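Local structure of 2-oxoglutarate-dependent dioxygenase tropC (Talaromyces stipitatus, 6XJJ) at residues 224-229 with 310-315; 90-95 with 251-256; 121-126 with 141-146. The protein catalyses an iron(II)- and 2-oxoglutarate-dependent oxidation in the biosynthesis of fungal tropolones. All coordinates share one frame; numbering follows the deposited sequence.

Interaction 1: residues 224-229 with 310-315; sequences LLHYAP and RRYSVA
L225 and S313, like Y227 and R311, are hydrogen-bonded antiparallel pairs that join strands 222-227 and 311-318 in the jelly-roll sheet. L225 N donates to S313 O (2.9 Å) and Y227 N to R311 O (3.0 Å), while the return bonds, S313 N to L225 O and R311 N to Y227 O, are weak. Among side-chain polar contacts, R310 bends at chi3 (-62°) to put NH1 2.9 Å from H226 NE2, in the plane of both groups. H226 ND1 is bonded to E140 OE1, so both ring nitrogens are engaged, which fixes the rotation of the ring. One water bridges Y227 OH (3.0 Å) and S313 OG, with a weak bond from R311 NH2. R311, predicted to bind 2-oxoglutarate, runs out extended alongside the Y227 ring, its guanidinium only 16° from the ring plane; with S313 it forms the family's Arg-X-Ser motif. Apolar contacts suit the buried end: L225 CD1 meets A315 CB, and L224 CD2 lies 3.8 Å from V314 CG2. On the face of L224, H226 and Y312, helix 85-99 packs through T95, F99 and F92; strands 139-144 and 249-253 flank the pair.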
loop_
_atom_site.group_PDB
_atom_site.type_symbol
_atom_site.label_atom_id
_atom_site.label_comp_id
_atom_site.label_asym_id
_atom_site.label_seq_id
_atom_site.Cartn_x
_atom_site.Cartn_y
_atom_site.Cartn_z
ATOM N N LEU A 224 2.581 -3.705 8.158
ATOM C CA LEU A 224 2.073 -5.047 8.397
ATOM C C LEU A 224 0.799 -4.911 9.219
ATOM O O LEU A 224 0.794 -4.229 10.248
ATOM C CB LEU A 224 3.099 -5.907 9.138
ATOM C CG LEU A 224 4.490 -6.037 8.509
ATOM C CD1 LEU A 224 5.372 -6.941 9.370
ATOM C CD2 LEU A 224 4.441 -6.519 7.062
ATOM N N LEU A 225 -0.273 -5.548 8.763
ATOM C CA LEU A 225 -1.611 -5.283 9.270
ATOM C C LEU A 225 -2.228 -6.552 9.837
ATOM O O LEU A 225 -2.112 -7.632 9.244
ATOM C CB LEU A 225 -2.496 -4.719 8.155
ATOM C CG LEU A 225 -2.066 -3.345 7.628
ATOM C CD1 LEU A 225 -2.725 -3.010 6.299
ATOM C CD2 LEU A 225 -2.418 -2.283 8.643
ATOM N N HIS A 226 -2.875 -6.408 10.996
ATOM C CA HIS A 226 -3.606 -7.486 11.649
ATOM C C HIS A 226 -5.008 -7.012 12.000
ATOM O O HIS A 226 -5.173 -5.956 12.619
ATOM C CB HIS A 226 -2.903 -7.956 12.921
ATOM C CG HIS A 226 -3.657 -9.020 13.650
ATOM N ND1 HIS A 226 -3.531 -9.231 15.006
ATOM C CD2 HIS A 226 -4.539 -9.946 13.206
ATOM C CE1 HIS A 226 -4.316 -10.229 15.369
ATOM N NE2 HIS A 226 -4.940 -10.677 14.294
ATOM N N TYR A 227 -6.010 -7.808 11.633
ATOM C CA TYR A 227 -7.418 -7.524 11.922
ATOM C C TYR A 227 -7.958 -8.678 12.759
ATOM O O TYR A 227 -8.236 -9.755 12.226
ATOM C CB TYR A 227 -8.221 -7.387 10.634
ATOM C CG TYR A 227 -7.758 -6.292 9.704
ATOM C CD1 TYR A 227 -7.737 -4.966 10.101
ATOM C CD2 TYR A 227 -7.286 -6.605 8.437
ATOM C CE1 TYR A 227 -7.301 -3.970 9.238
ATOM C CE2 TYR A 227 -6.846 -5.626 7.572
ATOM C CZ TYR A 227 -6.851 -4.310 7.975
ATOM O OH TYR A 227 -6.403 -3.341 7.103
ATOM N N ALA A 228 -8.119 -8.466 14.059
ATOM C CA ALA A 228 -8.719 -9.503 14.885
ATOM C C ALA A 228 -10.165 -9.740 14.453
ATOM O O ALA A 228 -10.900 -8.776 14.198
ATOM C CB ALA A 228 -8.675 -9.112 16.360
ATOM N N PRO A 229 -10.612 -10.991 14.374
ATOM C CA PRO A 229 -11.972 -11.269 13.899
ATOM C C PRO A 229 -13.015 -11.057 14.987
ATOM O O PRO A 229 -12.714 -11.056 16.183
ATOM C CB PRO A 229 -11.903 -12.747 13.500
ATOM C CG PRO A 229 -10.912 -13.320 14.449
ATOM C CD PRO A 229 -9.891 -12.234 14.711
ATOM N N ARG A 310 -9.950 -14.322 10.553
ATOM C CA ARG A 310 -8.752 -13.553 10.848
ATOM C C ARG A 310 -8.113 -13.113 9.541
ATOM O O ARG A 310 -8.050 -13.878 8.573
ATOM C CB ARG A 310 -7.771 -14.377 11.682
ATOM C CG ARG A 310 -6.577 -13.590 12.204
ATOM C CD ARG A 310 -5.672 -14.465 13.077
ATOM N NE ARG A 310 -6.377 -14.960 14.262
ATOM C CZ ARG A 310 -6.608 -14.237 15.356
ATOM N NH1 ARG A 310 -6.214 -12.976 15.415
ATOM N NH2 ARG A 310 -7.256 -14.763 16.388
ATOM N N ARG A 311 -7.659 -11.862 9.507
ATOM C CA ARG A 311 -7.192 -11.232 8.278
ATOM C C ARG A 311 -5.852 -10.550 8.508
ATOM O O ARG A 311 -5.685 -9.783 9.465
ATOM C CB ARG A 311 -8.224 -10.221 7.748
ATOM C CG ARG A 311 -7.776 -9.417 6.517
ATOM C CD ARG A 311 -8.885 -8.489 6.015
ATOM N NE ARG A 311 -8.395 -7.433 5.124
ATOM C CZ ARG A 311 -8.205 -7.545 3.811
ATOM N NH1 ARG A 311 -8.457 -8.682 3.173
ATOM N NH2 ARG A 311 -7.756 -6.495 3.134
ATOM N N TYR A 312 -4.906 -10.852 7.624
ATOM C CA TYR A 312 -3.633 -10.160 7.512
ATOM C C TYR A 312 -3.567 -9.467 6.158
ATOM O O TYR A 312 -4.222 -9.877 5.195
ATOM C CB TYR A 312 -2.472 -11.143 7.651
ATOM C CG TYR A 312 -2.370 -11.767 9.021
ATOM C CD1 TYR A 312 -2.143 -10.991 10.147
ATOM C CD2 TYR A 312 -2.570 -13.127 9.195
ATOM C CE1 TYR A 312 -2.060 -11.562 11.402
ATOM C CE2 TYR A 312 -2.500 -13.704 10.445
ATOM C CZ TYR A 312 -2.249 -12.918 11.545
ATOM O OH TYR A 312 -2.179 -13.494 12.793
ATOM N N SER A 313 -2.782 -8.398 6.097
ATOM C CA SER A 313 -2.479 -7.767 4.822
ATOM C C SER A 313 -1.194 -6.968 4.972
ATOM O O SER A 313 -0.800 -6.588 6.078
ATOM C CB SER A 313 -3.639 -6.887 4.345
ATOM O OG SER A 313 -3.902 -5.839 5.258
ATOM N N VAL A 314 -0.524 -6.747 3.844
ATOM C CA VAL A 314 0.698 -5.954 3.797
ATOM C C VAL A 314 0.465 -4.810 2.826
ATOM O O VAL A 314 0.174 -5.034 1.644
ATOM C CB VAL A 314 1.917 -6.791 3.385
ATOM C CG1 VAL A 314 3.147 -5.904 3.259
ATOM C CG2 VAL A 314 2.164 -7.890 4.402
ATOM N N ALA A 315 0.586 -3.590 3.325
ATOM C CA ALA A 315 0.304 -2.389 2.557
ATOM C C ALA A 315 1.607 -1.627 2.421
ATOM O O ALA A 315 2.250 -1.307 3.426
ATOM C CB ALA A 315 -0.762 -1.531 3.243
HETATM O O HOH W 1 -6.215 -3.764 4.184
#

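Interaction 2: residues 90-95 with 251-256; sequences KIFGCT and ILLQQK
F92 and L253 bring helix 85-99 against strand 249-253, one of the strands of the double-stranded beta-helix (jelly-roll) core of this dioxygenase. The contact is helix-on-sheet packing, centred on a single aromatic ring. F92 points from the helix toward the strand, its CG anti to the carbonyl carbon (chi1 -74°), and its far atoms CE2 and CZ reach the branch of L253. The two side chains cross at a slant: L253 CD2 lies 3.4 Å from F92 CE2, and L253 CG sits nearly as close to CZ. A flat, wide phenyl suits this place because it spans the gap between the two backbones, whose closest CA atoms, those of F92 and of Q255 just after the strand, are 8.2 Å apart. L253 CD2 also touches I91 CG2 at 3.7 Å; the two side chains run alongside with opposite headings, so the leucine is gripped from two neighbouring helix positions.

Q255 brings its aliphatic part over the phenyl. Its CG stands 4.3 Å from the F92 ring centroid, 13° off the ring normal, a CH-pi contact made by a methylene while the amide is carried beyond it to accept, through OE1, a hydrogen bond from Y312 N. Glutamine thus serves two needs with one chain. Q254 points away from the helix, and its OE1 takes a weak hydrogen bond from R311 NH1. Within the helix, T95 OG1 donates to I91 O at 2.7 Å, approaching the carbonyl from the face opposite T95 N.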
loop_
_atom_site.group_PDB
_atom_site.type_symbol
_atom_site.label_atom_id
_atom_site.label_comp_id
_atom_site.label_asym_id
_atom_site.label_seq_id
_atom_site.Cartn_x
_atom_site.Cartn_y
_atom_site.Cartn_z
ATOM N N LYS A 90 6.257 -15.883 2.526
ATOM C CA LYS A 90 7.233 -15.606 3.567
ATOM C C LYS A 90 6.850 -14.358 4.356
ATOM O O LYS A 90 7.034 -14.328 5.578
ATOM C CB LYS A 90 8.624 -15.477 2.936
ATOM C CG LYS A 90 9.774 -15.682 3.902
ATOM C CD LYS A 90 11.139 -15.435 3.260
ATOM C CE LYS A 90 11.429 -16.403 2.115
ATOM N NZ LYS A 90 12.820 -16.230 1.588
ATOM N N ILE A 91 6.272 -13.347 3.698
ATOM C CA ILE A 91 5.957 -12.100 4.400
ATOM C C ILE A 91 4.745 -12.265 5.316
ATOM O O ILE A 91 4.661 -11.601 6.356
ATOM C CB ILE A 91 5.741 -10.940 3.408
ATOM C CG1 ILE A 91 5.791 -9.591 4.127
ATOM C CG2 ILE A 91 4.403 -11.052 2.694
ATOM C CD1 ILE A 91 7.172 -9.210 4.650
ATOM N N PHE A 92 3.777 -13.117 4.954
ATOM C CA PHE A 92 2.718 -13.435 5.907
ATOM C C PHE A 92 3.233 -14.281 7.060
ATOM O O PHE A 92 2.692 -14.205 8.166
ATOM C CB PHE A 92 1.547 -14.150 5.240
ATOM C CG PHE A 92 0.700 -13.261 4.394
ATOM C CD1 PHE A 92 -0.066 -12.274 4.981
ATOM C CD2 PHE A 92 0.601 -13.458 3.030
ATOM C CE1 PHE A 92 -0.868 -11.456 4.221
ATOM C CE2 PHE A 92 -0.210 -12.645 2.261
ATOM C CZ PHE A 92 -0.948 -11.647 2.861
ATOM N N GLY A 93 4.257 -15.100 6.827
ATOM C CA GLY A 93 4.928 -15.738 7.944
ATOM C C GLY A 93 5.465 -14.721 8.930
ATOM O O GLY A 93 5.220 -14.814 10.134
ATOM N N CYS A 94 6.191 -13.719 8.423
ATOM C CA CYS A 94 6.725 -12.677 9.293
ATOM C C CYS A 94 5.612 -11.954 10.036
ATOM O O CYS A 94 5.737 -11.667 11.232
ATOM C CB CYS A 94 7.550 -11.676 8.485
ATOM S SG CYS A 94 9.035 -12.373 7.815
ATOM N N THR A 95 4.517 -11.653 9.342
ATOM C CA THR A 95 3.465 -10.841 9.937
ATOM C C THR A 95 2.793 -11.575 11.088
ATOM O O THR A 95 2.524 -10.982 12.137
ATOM C CB THR A 95 2.454 -10.468 8.860
ATOM O OG1 THR A 95 3.142 -9.847 7.768
ATOM C CG2 THR A 95 1.450 -9.493 9.408
ATOM N N ILE A 251 0.241 -0.406 -2.772
ATOM C CA ILE A 251 0.257 -1.784 -3.254
ATOM C C ILE A 251 -0.058 -2.681 -2.067
ATOM O O ILE A 251 0.702 -2.711 -1.090
ATOM C CB ILE A 251 1.610 -2.185 -3.864
ATOM C CG1 ILE A 251 2.063 -1.165 -4.907
ATOM C CG2 ILE A 251 1.465 -3.557 -4.513
ATOM C CD1 ILE A 251 3.475 -1.379 -5.405
ATOM N N LEU A 252 -1.151 -3.429 -2.159
ATOM C CA LEU A 252 -1.672 -4.197 -1.041
ATOM C C LEU A 252 -1.597 -5.679 -1.369
ATOM O O LEU A 252 -1.884 -6.089 -2.498
ATOM C CB LEU A 252 -3.130 -3.810 -0.748
ATOM C CG LEU A 252 -3.898 -4.474 0.398
ATOM C CD1 LEU A 252 -3.422 -3.955 1.751
ATOM C CD2 LEU A 252 -5.400 -4.272 0.211
ATOM N N LEU A 253 -1.216 -6.479 -0.378
ATOM C CA LEU A 253 -1.234 -7.932 -0.480
ATOM C C LEU A 253 -2.284 -8.467 0.481
ATOM O O LEU A 253 -2.120 -8.352 1.701
ATOM C CB LEU A 253 0.139 -8.521 -0.152
ATOM C CG LEU A 253 0.240 -10.049 -0.085
ATOM C CD1 LEU A 253 -0.071 -10.686 -1.431
ATOM C CD2 LEU A 253 1.612 -10.476 0.411
ATOM N N GLN A 254 -3.349 -9.053 -0.055
ATOM C CA GLN A 254 -4.378 -9.619 0.796
ATOM C C GLN A 254 -4.093 -11.100 1.005
ATOM O O GLN A 254 -3.203 -11.684 0.381
ATOM C CB GLN A 254 -5.765 -9.440 0.191
ATOM C CG GLN A 254 -6.048 -8.098 -0.374
ATOM C CD GLN A 254 -7.490 -7.986 -0.726
ATOM O OE1 GLN A 254 -8.287 -8.819 -0.308
ATOM N NE2 GLN A 254 -7.793 -7.138 -1.688
ATOM N N GLN A 255 -4.881 -11.715 1.875
ATOM C CA GLN A 255 -4.654 -13.093 2.273
ATOM C C GLN A 255 -5.727 -13.975 1.644
ATOM O O GLN A 255 -6.915 -13.641 1.693
ATOM C CB GLN A 255 -4.683 -13.210 3.796
ATOM C CG GLN A 255 -3.906 -14.375 4.355
ATOM C CD GLN A 255 -3.911 -14.375 5.865
ATOM O OE1 GLN A 255 -4.554 -13.531 6.493
ATOM N NE2 GLN A 255 -3.152 -15.287 6.460
ATOM N N LYS A 256 -5.306 -15.088 1.046
ATOM C CA LYS A 256 -6.245 -16.043 0.466
ATOM C C LYS A 256 -7.246 -16.519 1.510
ATOM O O LYS A 256 -6.865 -17.053 2.557
ATOM C CB LYS A 256 -5.478 -17.224 -0.135
ATOM C CG LYS A 256 -6.318 -18.422 -0.592
ATOM C CD LYS A 256 -5.461 -19.397 -1.407
ATOM C CE LYS A 256 -6.049 -20.803 -1.472
ATOM N NZ LYS A 256 -7.440 -20.853 -1.999
#

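Interaction 3: residues 121-126 with 141-146; sequences GYEPSL and CFITGA
The outer antiparallel pair of the main sheet is formed here, where strand 121-123 lies beside strand 139-144, the next strand along the chain. G121 with I143 and E123 with C141 are hydrogen-bonded pairs, and all four bonds are made: I143 N to G121 O (2.8 Å), G121 N to I143 O (3.1 Å), E123 N to C141 O (2.9 Å) and C141 N to E123 O (3.2 Å). Between them Y122 and F142 form a non-hydrogen-bonded pair. G121 has a positive phi (117°), at which a side chain would be jammed against the preceding carbonyl, so glycine fits the strand. F142 CG is anti to the backbone N (chi1 172°), which lays CD1 3.6 Å from G121 O. On the other face, C141 SG lies 3.6 Å from E123 OE1, and that oxygen also nears I143 CD1; the compact thiol suits this buried spot beside the extended glutamate. The Y122 hydroxyl is hydrogen-bonded to OE2 of E140, the residue before C141. F142 meets the rings of F98 on helix 85-99 and F174 on helix 171-204, Y122 packs on helix 103-107 through K106 and M107, and strand 222-227 continues the sheet beyond C141 and F142.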
loop_
_atom_site.group_PDB
_atom_site.type_symbol
_atom_site.label_atom_id
_atom_site.label_comp_id
_atom_site.label_asym_id
_atom_site.label_seq_id
_atom_site.Cartn_x
_atom_site.Cartn_y
_atom_site.Cartn_z
ATOM N N GLY A 121 7.412 1.676 13.963
ATOM C CA GLY A 121 7.214 0.756 15.067
ATOM C C GLY A 121 5.798 0.223 15.166
ATOM O O GLY A 121 5.099 0.112 14.153
ATOM N N TYR A 122 5.358 -0.095 16.382
ATOM C CA TYR A 122 4.081 -0.755 16.608
ATOM C C TYR A 122 3.006 0.247 17.012
ATOM O O TYR A 122 3.253 1.155 17.809
ATOM C CB TYR A 122 4.221 -1.829 17.687
ATOM C CG TYR A 122 2.910 -2.444 18.107
ATOM C CD1 TYR A 122 2.225 -3.313 17.267
ATOM C CD2 TYR A 122 2.367 -2.173 19.354
ATOM C CE1 TYR A 122 1.032 -3.873 17.651
ATOM C CE2 TYR A 122 1.172 -2.733 19.748
ATOM C CZ TYR A 122 0.513 -3.585 18.893
ATOM O OH TYR A 122 -0.671 -4.154 19.270
ATOM N N GLU A 123 1.807 0.065 16.461
ATOM C CA GLU A 123 0.649 0.872 16.824
ATOM C C GLU A 123 -0.472 -0.091 17.180
ATOM O O GLU A 123 -0.851 -0.932 16.339
ATOM C CB GLU A 123 0.219 1.813 15.696
ATOM C CG GLU A 123 -0.888 2.779 16.105
ATOM C CD GLU A 123 -1.209 3.792 15.027
ATOM O OE1 GLU A 123 -0.606 3.715 13.936
ATOM O OE2 GLU A 123 -2.053 4.679 15.271
ATOM N N PRO A 124 -1.036 -0.020 18.380
ATOM C CA PRO A 124 -2.064 -0.982 18.775
ATOM C C PRO A 124 -3.425 -0.609 18.197
ATOM O O PRO A 124 -3.599 0.416 17.540
ATOM C CB PRO A 124 -2.051 -0.898 20.301
ATOM C CG PRO A 124 -1.609 0.475 20.594
ATOM C CD PRO A 124 -0.736 0.932 19.468
ATOM N N SER A 125 -4.397 -1.473 18.460
ATOM C CA SER A 125 -5.727 -1.296 17.911
ATOM C C SER A 125 -6.547 -0.328 18.766
ATOM O O SER A 125 -6.176 0.041 19.884
ATOM C CB SER A 125 -6.436 -2.645 17.801
ATOM O OG SER A 125 -6.622 -3.227 19.081
ATOM N N LEU A 126 -7.669 0.106 18.196
ATOM C CA LEU A 126 -8.711 0.816 18.931
ATOM C C LEU A 126 -8.253 2.211 19.347
ATOM O O LEU A 126 -8.584 2.684 20.435
ATOM C CB LEU A 126 -9.156 0.028 20.160
ATOM C CG LEU A 126 -9.601 -1.410 19.913
ATOM C CD1 LEU A 126 -9.949 -2.053 21.243
ATOM C CD2 LEU A 126 -10.759 -1.492 18.925
ATOM N N CYS A 141 -1.140 -2.598 13.671
ATOM C CA CYS A 141 -0.173 -2.419 12.587
ATOM C C CYS A 141 1.254 -2.212 13.090
ATOM O O CYS A 141 1.495 -1.735 14.202
ATOM C CB CYS A 141 -0.551 -1.247 11.660
ATOM S SG CYS A 141 -0.670 0.407 12.398
ATOM N N PHE A 142 2.199 -2.572 12.211
ATOM C CA PHE A 142 3.638 -2.375 12.378
ATOM C C PHE A 142 4.146 -1.609 11.164
ATOM O O PHE A 142 3.828 -1.971 10.027
ATOM C CB PHE A 142 4.371 -3.720 12.517
ATOM C CG PHE A 142 5.883 -3.617 12.497
ATOM C CD1 PHE A 142 6.583 -3.142 13.597
ATOM C CD2 PHE A 142 6.606 -4.056 11.392
ATOM C CE1 PHE A 142 7.974 -3.068 13.577
ATOM C CE2 PHE A 142 7.997 -3.990 11.373
ATOM C CZ PHE A 142 8.677 -3.494 12.466
ATOM N N ILE A 143 4.943 -0.568 11.403
ATOM C CA ILE A 143 5.253 0.442 10.396
ATOM C C ILE A 143 6.755 0.452 10.136
ATOM O O ILE A 143 7.552 0.549 11.078
ATOM C CB ILE A 143 4.779 1.835 10.844
ATOM C CG1 ILE A 143 3.271 1.806 11.104
ATOM C CG2 ILE A 143 5.095 2.874 9.777
ATOM C CD1 ILE A 143 2.737 3.015 11.849
ATOM N N THR A 144 7.136 0.364 8.863
ATOM C CA THR A 144 8.519 0.527 8.442
ATOM C C THR A 144 8.614 1.618 7.383
ATOM O O THR A 144 7.613 2.071 6.823
ATOM C CB THR A 144 9.101 -0.779 7.881
ATOM O OG1 THR A 144 8.292 -1.238 6.792
ATOM C CG2 THR A 144 9.169 -1.844 8.952
ATOM N N GLY A 145 9.847 2.043 7.129
ATOM C CA GLY A 145 10.163 2.909 6.013
ATOM C C GLY A 145 11.552 2.584 5.508
ATOM O O GLY A 145 12.106 1.545 5.880
ATOM N N ALA A 146 12.125 3.431 4.655
ATOM C CA ALA A 146 13.491 3.198 4.206
ATOM C C ALA A 146 14.443 3.350 5.384
ATOM O O ALA A 146 14.265 4.227 6.234
ATOM C CB ALA A 146 13.873 4.166 3.083
#

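How the interactions relate
All three interactions reach the same sheet, interaction 2 by packing a helix on it. Interaction 1 is the middle member: strand 311-318 joins it to interaction 2, where V314 O lies 2.8 Å from L253 N, and strand 222-227 joins it to interaction 3, where L224 N lies 2.8 Å from F142 O. Interactions 2 and 3 do not touch, their nearest atoms being about 7 Å apart. E140 connects interactions 1 and 3, its two carboxylate oxygens holding H226 and Y122. The iron, bound by H243, D245 and H302, lies about 7 Å from the A315 side chain, and about 11 Å from those of Q254 and C141. Of the three, interaction 1 thus comes nearest the iron, and carries the predicted 2-oxoglutarate arginine, R311.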